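Local coordinates for UDP-N-acetylglucosamine 4,6-dehydratase (Vibrio fischeri, PDB 3PVZ), which probably acts as a lyase that dehydrates UDP-N-acetylglucosamine, and binds NAD in a Rossmann-type nucleotide-binding domain, at residues E296-L301 / K306-F311; M182-M187 / F380-D385; H64-S69 / I101-F106. All blocks are in the same frame, centred on the assembly; numbering follows the deposited sequence.

Interaction 1: E296-L301 / K306-F311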
# COMPACT_ATOMS: atom_id res chain seq x y z
N GLU A 296 -0.74 -2.85 -30.41
CA GLU A 296 -1.72 -3.17 -31.45
C GLU A 296 -2.05 -4.66 -31.50
O GLU A 296 -3.20 -5.04 -31.65
CB GLU A 296 -1.22 -2.69 -32.82
CG GLU A 296 -1.25 -1.17 -33.00
CD GLU A 296 -2.62 -0.64 -33.44
OE1 GLU A 296 -3.40 -0.18 -32.56
OE2 GLU A 296 -2.92 -0.68 -34.66
N LEU A 297 -1.04 -5.51 -31.36
CA LEU A 297 -1.28 -6.94 -31.44
C LEU A 297 -2.09 -7.47 -30.25
O LEU A 297 -2.80 -8.46 -30.38
CB LEU A 297 0.04 -7.70 -31.59
CG LEU A 297 0.82 -7.40 -32.88
CD1 LEU A 297 2.13 -8.18 -32.90
CD2 LEU A 297 -0.00 -7.72 -34.12
N ALA A 298 -2.01 -6.79 -29.10
CA ALA A 298 -2.74 -7.18 -27.90
C ALA A 298 -4.28 -7.12 -28.04
O ALA A 298 -5.00 -7.81 -27.31
CB ALA A 298 -2.30 -6.32 -26.73
N LYS A 299 -4.77 -6.31 -28.98
CA LYS A 299 -6.23 -6.15 -29.17
C LYS A 299 -6.87 -7.41 -29.77
O LYS A 299 -7.97 -7.79 -29.38
CB LYS A 299 -6.56 -4.97 -30.10
CG LYS A 299 -5.71 -3.71 -29.90
CD LYS A 299 -6.38 -2.47 -30.50
CE LYS A 299 -5.45 -1.26 -30.42
NZ LYS A 299 -5.88 -0.17 -31.34
N THR A 300 -6.15 -8.04 -30.70
CA THR A 300 -6.71 -9.13 -31.50
C THR A 300 -6.12 -10.53 -31.23
O THR A 300 -6.82 -11.53 -31.46
CB THR A 300 -6.60 -8.84 -33.01
OG1 THR A 300 -7.37 -9.79 -33.75
CG2 THR A 300 -5.14 -8.88 -33.47
N LEU A 301 -4.88 -10.60 -30.73
CA LEU A 301 -4.17 -11.90 -30.61
C LEU A 301 -4.70 -12.86 -29.53
O LEU A 301 -4.76 -14.06 -29.78
CB LEU A 301 -2.65 -11.70 -30.44
CG LEU A 301 -1.78 -11.58 -31.71
CD1 LEU A 301 -0.31 -11.37 -31.38
CD2 LEU A 301 -1.92 -12.80 -32.63
N LYS A 306 -3.07 -16.49 -28.75
CA LYS A 306 -1.67 -16.05 -28.69
C LYS A 306 -1.60 -14.81 -27.76
O LYS A 306 -2.60 -14.08 -27.62
CB LYS A 306 -1.15 -15.67 -30.09
CG LYS A 306 -0.67 -16.84 -30.98
CD LYS A 306 -0.16 -16.32 -32.35
CE LYS A 306 1.02 -17.13 -32.94
NZ LYS A 306 2.33 -17.00 -32.17
N TRP A 307 -0.45 -14.60 -27.10
CA TRP A 307 -0.24 -13.39 -26.26
C TRP A 307 1.02 -12.65 -26.69
O TRP A 307 2.08 -13.25 -26.82
CB TRP A 307 -0.16 -13.72 -24.76
CG TRP A 307 -0.64 -12.53 -23.94
CD1 TRP A 307 0.10 -11.45 -23.57
CD2 TRP A 307 -1.97 -12.28 -23.49
NE1 TRP A 307 -0.68 -10.54 -22.92
CE2 TRP A 307 -1.96 -11.02 -22.85
CE3 TRP A 307 -3.17 -12.99 -23.56
CZ2 TRP A 307 -3.11 -10.47 -22.26
CZ3 TRP A 307 -4.32 -12.44 -22.97
CH2 TRP A 307 -4.28 -11.18 -22.32
N PRO A 308 0.93 -11.34 -26.94
CA PRO A 308 2.13 -10.64 -27.37
C PRO A 308 3.12 -10.49 -26.24
O PRO A 308 2.74 -10.09 -25.15
CB PRO A 308 1.61 -9.27 -27.77
CG PRO A 308 0.39 -9.09 -26.99
CD PRO A 308 -0.23 -10.45 -26.92
N CYS A 309 4.37 -10.79 -26.52
CA CYS A 309 5.42 -10.71 -25.55
C CYS A 309 6.56 -9.88 -26.06
O CYS A 309 6.91 -9.88 -27.24
CB CYS A 309 5.94 -12.10 -25.20
SG CYS A 309 4.74 -13.15 -24.39
N LEU A 310 7.16 -9.17 -25.12
CA LEU A 310 8.28 -8.32 -25.40
C LEU A 310 9.37 -8.66 -24.42
O LEU A 310 9.39 -8.21 -23.28
CB LEU A 310 7.85 -6.88 -25.28
CG LEU A 310 8.83 -5.92 -25.94
CD1 LEU A 310 8.09 -4.88 -26.83
CD2 LEU A 310 9.69 -5.27 -24.85
N PHE A 311 10.28 -9.50 -24.88
CA PHE A 311 11.34 -9.98 -24.03
C PHE A 311 12.59 -9.15 -24.26
O PHE A 311 13.18 -9.17 -25.31
CB PHE A 311 11.53 -11.46 -24.24
CG PHE A 311 10.31 -12.28 -23.88
CD1 PHE A 311 9.52 -11.95 -22.79
CD2 PHE A 311 9.97 -13.41 -24.61
CE1 PHE A 311 8.41 -12.73 -22.44
CE2 PHE A 311 8.88 -14.18 -24.27
CZ PHE A 311 8.10 -13.85 -23.18

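Interaction 2: M182-M187 / F380-D385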
# COMPACT_ATOMS: atom_id res chain seq x y z
N MSE A 182 19.42 -0.07 8.74
CA MSE A 182 18.49 -0.71 9.68
C MSE A 182 19.15 -1.78 10.54
O MSE A 182 18.92 -1.84 11.75
CB MSE A 182 17.35 -1.36 8.93
CG MSE A 182 16.32 -2.00 9.86
SE MSE A 182 15.64 -3.63 9.08
CE MSE A 182 14.56 -2.84 7.85
N GLU A 183 19.93 -2.65 9.90
CA GLU A 183 20.69 -3.73 10.55
C GLU A 183 21.61 -3.19 11.67
O GLU A 183 21.78 -3.83 12.71
CB GLU A 183 21.54 -4.47 9.50
CG GLU A 183 22.35 -5.65 10.04
CD GLU A 183 23.22 -6.35 8.98
OE1 GLU A 183 23.72 -5.69 8.04
OE2 GLU A 183 23.43 -7.58 9.12
N MSE A 184 22.18 -2.03 11.47
CA MSE A 184 23.00 -1.39 12.53
C MSE A 184 22.12 -1.10 13.76
O MSE A 184 22.48 -1.42 14.90
CB MSE A 184 23.59 -0.09 12.03
CG MSE A 184 24.56 -0.24 10.89
SE MSE A 184 25.17 1.50 10.23
CE MSE A 184 26.26 0.91 8.74
N PHE A 185 20.94 -0.52 13.52
CA PHE A 185 20.00 -0.24 14.60
C PHE A 185 19.55 -1.51 15.26
O PHE A 185 19.35 -1.54 16.46
CB PHE A 185 18.78 0.59 14.11
CG PHE A 185 19.06 2.05 13.94
CD1 PHE A 185 18.91 2.93 15.00
CD2 PHE A 185 19.58 2.54 12.75
CE1 PHE A 185 19.21 4.28 14.87
CE2 PHE A 185 19.90 3.87 12.59
CZ PHE A 185 19.70 4.76 13.65
N LEU A 186 19.32 -2.54 14.45
CA LEU A 186 18.93 -3.87 14.91
C LEU A 186 20.03 -4.48 15.81
O LEU A 186 19.76 -5.10 16.79
CB LEU A 186 18.78 -4.81 13.72
CG LEU A 186 17.44 -5.28 13.19
CD1 LEU A 186 16.52 -4.12 12.90
CD2 LEU A 186 17.67 -6.18 11.94
N MSE A 187 21.28 -4.31 15.42
CA MSE A 187 22.36 -4.85 16.20
C MSE A 187 22.36 -4.19 17.57
O MSE A 187 22.60 -4.87 18.54
CB MSE A 187 23.72 -4.72 15.50
CG MSE A 187 23.99 -5.66 14.33
SE MSE A 187 23.47 -7.57 14.52
CE MSE A 187 21.68 -7.50 13.67
N PHE A 380 26.80 7.96 2.83
CA PHE A 380 28.23 7.67 2.64
C PHE A 380 28.99 7.65 3.97
O PHE A 380 29.90 6.84 4.16
CB PHE A 380 28.89 8.67 1.68
CG PHE A 380 28.47 8.52 0.22
CD1 PHE A 380 27.85 7.37 -0.25
CD2 PHE A 380 28.72 9.56 -0.68
CE1 PHE A 380 27.47 7.26 -1.60
CE2 PHE A 380 28.35 9.45 -2.03
CZ PHE A 380 27.73 8.29 -2.48
N ILE A 381 28.60 8.50 4.91
CA ILE A 381 29.23 8.50 6.24
C ILE A 381 28.82 7.24 7.00
O ILE A 381 29.65 6.58 7.61
CB ILE A 381 28.93 9.79 7.04
CG1 ILE A 381 29.78 10.94 6.45
CG2 ILE A 381 29.20 9.58 8.51
CD1 ILE A 381 29.38 12.37 6.90
N MSE A 382 27.55 6.87 6.89
CA MSE A 382 27.07 5.67 7.56
C MSE A 382 27.74 4.39 7.02
O MSE A 382 28.08 3.51 7.80
CB MSE A 382 25.54 5.56 7.42
CG MSE A 382 24.75 6.73 8.03
SE MSE A 382 25.15 6.99 9.88
CE MSE A 382 24.16 5.46 10.54
N ILE A 383 27.92 4.30 5.70
CA ILE A 383 28.45 3.10 5.04
C ILE A 383 29.58 3.49 4.06
O ILE A 383 29.34 3.61 2.86
CB ILE A 383 27.37 2.39 4.19
CG1 ILE A 383 26.07 2.22 4.96
CG2 ILE A 383 27.86 1.03 3.71
CD1 ILE A 383 24.97 1.75 4.05
N PRO A 384 30.81 3.68 4.55
CA PRO A 384 31.90 4.23 3.70
C PRO A 384 32.15 3.54 2.36
O PRO A 384 32.43 4.21 1.36
CB PRO A 384 33.13 4.12 4.60
CG PRO A 384 32.55 4.25 6.01
CD PRO A 384 31.24 3.50 5.95
N ASP A 385 32.04 2.22 2.31
CA ASP A 385 32.27 1.48 1.05
C ASP A 385 31.07 1.51 0.08
O ASP A 385 31.09 0.82 -0.94
CB ASP A 385 32.74 0.04 1.35
CG ASP A 385 34.17 0.01 1.94
OD1 ASP A 385 35.16 0.13 1.18
OD2 ASP A 385 34.30 -0.13 3.17

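Interaction 3: H64-S69 / I101-F106. With NAD (nicotinamide-adenine-dinucleotide), chain E.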
# COMPACT_ATOMS: atom_id res chain seq x y z
N HIS A 64 -2.50 -10.56 16.10
CA HIS A 64 -2.90 -9.23 15.69
C HIS A 64 -2.11 -8.84 14.46
O HIS A 64 -0.90 -8.98 14.44
CB HIS A 64 -2.67 -8.21 16.77
CG HIS A 64 -3.67 -8.26 17.88
ND1 HIS A 64 -3.72 -7.30 18.87
CD2 HIS A 64 -4.65 -9.15 18.16
CE1 HIS A 64 -4.71 -7.59 19.71
NE2 HIS A 64 -5.27 -8.72 19.31
N VAL A 65 -2.84 -8.44 13.40
CA VAL A 65 -2.25 -8.06 12.12
C VAL A 65 -2.39 -6.55 11.91
O VAL A 65 -3.47 -6.00 12.08
CB VAL A 65 -2.94 -8.81 10.95
CG1 VAL A 65 -2.15 -8.67 9.68
CG2 VAL A 65 -3.14 -10.31 11.33
N VAL A 66 -1.33 -5.86 11.54
CA VAL A 66 -1.36 -4.41 11.31
C VAL A 66 -0.76 -4.01 9.96
O VAL A 66 0.32 -4.42 9.62
CB VAL A 66 -0.57 -3.73 12.39
CG1 VAL A 66 -0.54 -2.14 12.19
CG2 VAL A 66 -1.16 -4.07 13.77
N ASP A 67 -1.46 -3.20 9.17
CA ASP A 67 -0.96 -2.82 7.85
C ASP A 67 -1.76 -1.64 7.39
O ASP A 67 -2.92 -1.49 7.75
CB ASP A 67 -1.16 -3.98 6.86
CG ASP A 67 -0.33 -3.84 5.62
OD1 ASP A 67 -0.62 -2.94 4.76
OD2 ASP A 67 0.57 -4.69 5.48
N ILE A 68 -1.16 -0.80 6.58
CA ILE A 68 -1.86 0.39 6.14
C ILE A 68 -2.88 0.05 5.10
O ILE A 68 -3.83 0.79 4.97
CB ILE A 68 -0.95 1.52 5.60
CG1 ILE A 68 0.08 0.98 4.63
CG2 ILE A 68 -0.24 2.21 6.71
CD1 ILE A 68 0.88 2.06 3.97
N SER A 69 -2.75 -1.08 4.40
CA SER A 69 -3.70 -1.40 3.35
C SER A 69 -4.96 -2.07 3.92
O SER A 69 -4.94 -3.24 4.25
CB SER A 69 -3.04 -2.31 2.27
OG SER A 69 -4.03 -2.80 1.38
N ILE A 101 0.42 8.21 15.58
CA ILE A 101 -0.15 8.38 16.94
C ILE A 101 -1.15 7.24 17.21
O ILE A 101 -1.24 6.72 18.31
CB ILE A 101 -0.95 9.69 17.05
CG1 ILE A 101 -0.12 10.94 16.70
CG2 ILE A 101 -1.62 9.85 18.44
CD1 ILE A 101 1.28 10.96 17.25
N GLU A 102 -1.93 6.89 16.17
CA GLU A 102 -2.90 5.85 16.31
C GLU A 102 -2.24 4.53 16.69
O GLU A 102 -2.70 3.83 17.58
CB GLU A 102 -3.66 5.67 15.00
CG GLU A 102 -4.59 6.79 14.70
CD GLU A 102 -4.03 7.94 13.90
OE1 GLU A 102 -2.84 8.09 13.72
OE2 GLU A 102 -4.83 8.74 13.40
N TYR A 103 -1.18 4.17 15.98
CA TYR A 103 -0.44 2.95 16.24
C TYR A 103 0.20 3.02 17.65
O TYR A 103 0.27 2.06 18.39
CB TYR A 103 0.63 2.72 15.12
CG TYR A 103 1.45 1.52 15.41
CD1 TYR A 103 0.98 0.27 15.03
CD2 TYR A 103 2.60 1.58 16.16
CE1 TYR A 103 1.67 -0.84 15.35
CE2 TYR A 103 3.29 0.42 16.49
CZ TYR A 103 2.82 -0.78 16.06
OH TYR A 103 3.40 -2.00 16.35
N ASP A 104 0.67 4.18 18.05
CA ASP A 104 1.34 4.30 19.37
C ASP A 104 0.32 4.18 20.51
O ASP A 104 0.63 3.64 21.59
CB ASP A 104 2.06 5.62 19.45
CG ASP A 104 3.38 5.62 18.63
OD1 ASP A 104 3.82 4.55 18.14
OD2 ASP A 104 3.99 6.69 18.55
N ALA A 105 -0.89 4.63 20.24
CA ALA A 105 -1.98 4.53 21.21
C ALA A 105 -2.47 3.07 21.26
O ALA A 105 -2.82 2.60 22.32
CB ALA A 105 -3.15 5.51 20.86
N PHE A 106 -2.41 2.36 20.13
CA PHE A 106 -2.72 0.91 20.08
C PHE A 106 -1.72 0.14 20.92
O PHE A 106 -2.10 -0.72 21.67
CB PHE A 106 -2.75 0.48 18.60
CG PHE A 106 -2.57 -0.99 18.34
CD1 PHE A 106 -3.63 -1.84 18.37
CD2 PHE A 106 -1.38 -1.48 17.88
CE1 PHE A 106 -3.48 -3.19 18.03
CE2 PHE A 106 -1.24 -2.86 17.53
CZ PHE A 106 -2.27 -3.68 17.65
PA NAD E . 5.06 -5.92 0.29
O1A NAD E . 5.06 -4.63 -0.47
O2A NAD E . 4.08 -6.88 -0.32
O5B NAD E . 4.39 -5.76 1.72
C5B NAD E . 4.94 -4.72 2.56
C4B NAD E . 3.78 -4.40 3.51
O4B NAD E . 4.13 -3.41 4.46
C3B NAD E . 2.55 -3.87 2.71
O3B NAD E . 1.39 -4.61 3.01
C2B NAD E . 2.46 -2.40 3.17
O2B NAD E . 1.16 -1.83 3.06
C1B NAD E . 3.00 -2.58 4.60
N9A NAD E . 3.46 -1.31 5.15
C8A NAD E . 4.35 -0.46 4.61
N7A NAD E . 4.47 0.60 5.33
C5A NAD E . 3.70 0.42 6.45
C6A NAD E . 3.42 1.19 7.57
N6A NAD E . 4.08 2.38 7.70
N1A NAD E . 2.57 0.74 8.49
C2A NAD E . 1.95 -0.42 8.33
N3A NAD E . 2.17 -1.17 7.28
C4A NAD E . 3.03 -0.79 6.34
O3 NAD E . 6.56 -6.48 0.38
PN NAD E . 6.81 -8.08 0.57
O1N NAD E . 7.05 -8.73 -0.77
O2N NAD E . 5.87 -8.86 1.40
O5D NAD E . 8.34 -8.01 1.19
C5D NAD E . 8.33 -7.70 2.58
C4D NAD E . 9.77 -7.61 3.08
O4D NAD E . 10.57 -8.71 2.53
C3D NAD E . 10.44 -6.32 2.55
O3D NAD E . 11.48 -5.83 3.42
C2D NAD E . 11.15 -6.80 1.27
O2D NAD E . 12.25 -5.96 0.90
C1D NAD E . 11.64 -8.18 1.71
N1N NAD E . 11.95 -9.05 0.56
C2N NAD E . 10.96 -9.36 -0.29
C3N NAD E . 11.19 -10.19 -1.37
C7N NAD E . 10.12 -10.52 -2.33
O7N NAD E . 10.45 -11.20 -3.30
N7N NAD E . 8.86 -10.08 -2.20
C4N NAD E . 12.49 -10.72 -1.57
C5N NAD E . 13.48 -10.39 -0.66
C6N NAD E . 13.18 -9.54 0.41

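Interaction 1: E296-L301 / K306-F311
Leu301 loses more surface in this contact than any other residue, and Lys306 takes most of its side-chain touches. The methyl CD2 of Leu301 lies 3.9 Å from CB of Lys306 and equally close to CD, so that it rests against the aliphatic part of the lysine. Lys306 has CG beside its own backbone N (chi1 -83°) and then bends at chi3 and chi4, which carries the ammonium end away from the helix and keeps only methylene groups at the leucine. The same two residues share a backbone bond: Lys306 N donates to Leu301 O at 3.1 Å. Its N-H points nearly straight at the oxygen (163°), yet the donor stands 45° out of the carbonyl plane, above it and not on a lone pair.

Pro308 is the second centre. Its CG fits against Ala298, 3.8 Å from CA and 3.9 Å from CB, while its CB approaches CB of Leu297 at 4.4 Å and its CD lies 4.5 Å from CB of Leu301. The ring therefore meets three residues along one side of segment 296-301, in which Leu301 N bonds to Leu297 O at 3.0 Å. Cys288 touches both Leu297 and Pro308, and His286 of strand 284-287 packs on Leu301.

These segments join the helix and the second strand of a beta-alpha-beta unit, 284-287, 291-300 and 306-312. Chemically, one backbone bond, directional but off the lone pairs, closes the connection from 301 to 306; the rest is contact among Leu301, the Lys306 methylenes, Pro308, Ala298 and Leu297, which implies hydrophobic burial beside a single polar link.

Interaction 2: M182-M187 / F380-D385
One residue before Met184, which reaches across to Met382 and Ile383, the carboxylate oxygen OE2 of Glu183 is gripped by two side chains, Asn345 ND2 and Ser347 OG. These two bonds tie helix 174-189 to the neighbouring loop, while OE1 of the same group forms a salt bridge with Arg180, one turn earlier in the same helix. The contact itself is apolar and small, burying 144 Å² over both sides.

Met184 does the reaching. All three methionines of segment 182-187 and Met382 are deposited as selenomethionine. With CG beside the backbone N, the chain of Met184 runs on fully extended (chi2 175°), which sends its terminal methyl to the far segment. There CE stands 3.3 Å from the backbone O of Met382 and 4.0 Å from CG1 of Ile383. The first approach is snug; a methyl next to selenium may be slightly polarised toward that oxygen, but this is a contact, not a conventional hydrogen bond.

Met382 answers with the opposite shape. Bent at chi2 (-56°) and again at chi3, it curls so that its own CE lies 4.1 Å from SE of Met184, the two side chains crossing at a slant. The backbones remain well apart, with CA of Met184 and CA of Met382 9.5 Å from each other. Leu354 and Phe357 of helix 351-367 pack on Met184 and Met382 respectively, so three helices meet here.

Ile383, where the backbone leaves helical geometry, also touches Ala177, Arg180 and Ile181. The arrangement is that of a C-terminal helix end reached by one extended side chain of a Rossmann-fold helix, the one whose earlier turns carry the NAD-binding Lys179.

Interaction 3: H64-S69 / I101-F106
Val66, at the end of the second strand of the Rossmann fold, meets both Tyr103 and Phe106 of helix 101-109 through its two methyls. CG1, placed anti to the backbone N (chi1 180°), comes at the edge of the tyrosine ring, near its plane, 4.0 Å from CD1 of Tyr103. CG2 approaches the other ring obliquely, 4.0 Å from CE2 of Phe106. Two residues earlier on the same side of the strand, ND1 of His64 lies 4.1 Å from CZ of Phe106, but its polar partner is Tyr113 OH.

Outside this shell, Phe94 meets the rings of both His64 and Phe106, and Leu39 and Leu41 of the first strand touch Val66 and Tyr103. The helix thus covers one face of the parallel part of the main sheet. As the crossover between strands 90-94 and 115-118, it passes over strands 62-66 and 37-41 between them, nearly antiparallel (166°) to strand 64-66, the axes 12.3 Å apart.

Just beyond the strand, Asp67 receives the adenosine ribose: NAD O2B donates to Asp67 OD1 at 2.7 Å, and NAD O3B to Asp67 OD2 at 2.6 Å. This paired grip by an acid after the second strand is classic for NAD-binding Rossmann proteins. Ala44 N also donates to OD2. An Asx turn steadies the other oxygen: Ser69 N points almost straight, 173°, at the anti lone pair of Asp67 OD1, 2.9 Å away.

How the interactions relate
Interactions 2 and 3 are buried, whereas interaction 1 is only partly so and lies far out, its centre about 43 Å from that of interaction 3 and about 46 Å from that of interaction 2. None of the three touches another. Interaction 1 joins helix 291-300 to strand 306-312, the middle strand of a small three-stranded parallel sheet. All three are largely apolar, and interaction 1 alone adds a backbone hydrogen bond between its segments. Interaction 2 relies on selenomethionines, one extended and one bent, interaction 3 on valine against aromatic rings. Both involve elements of the NAD-binding domain, but only 64-69 touches the cofactor; 182-187 belongs to a helix that does so through Lys179.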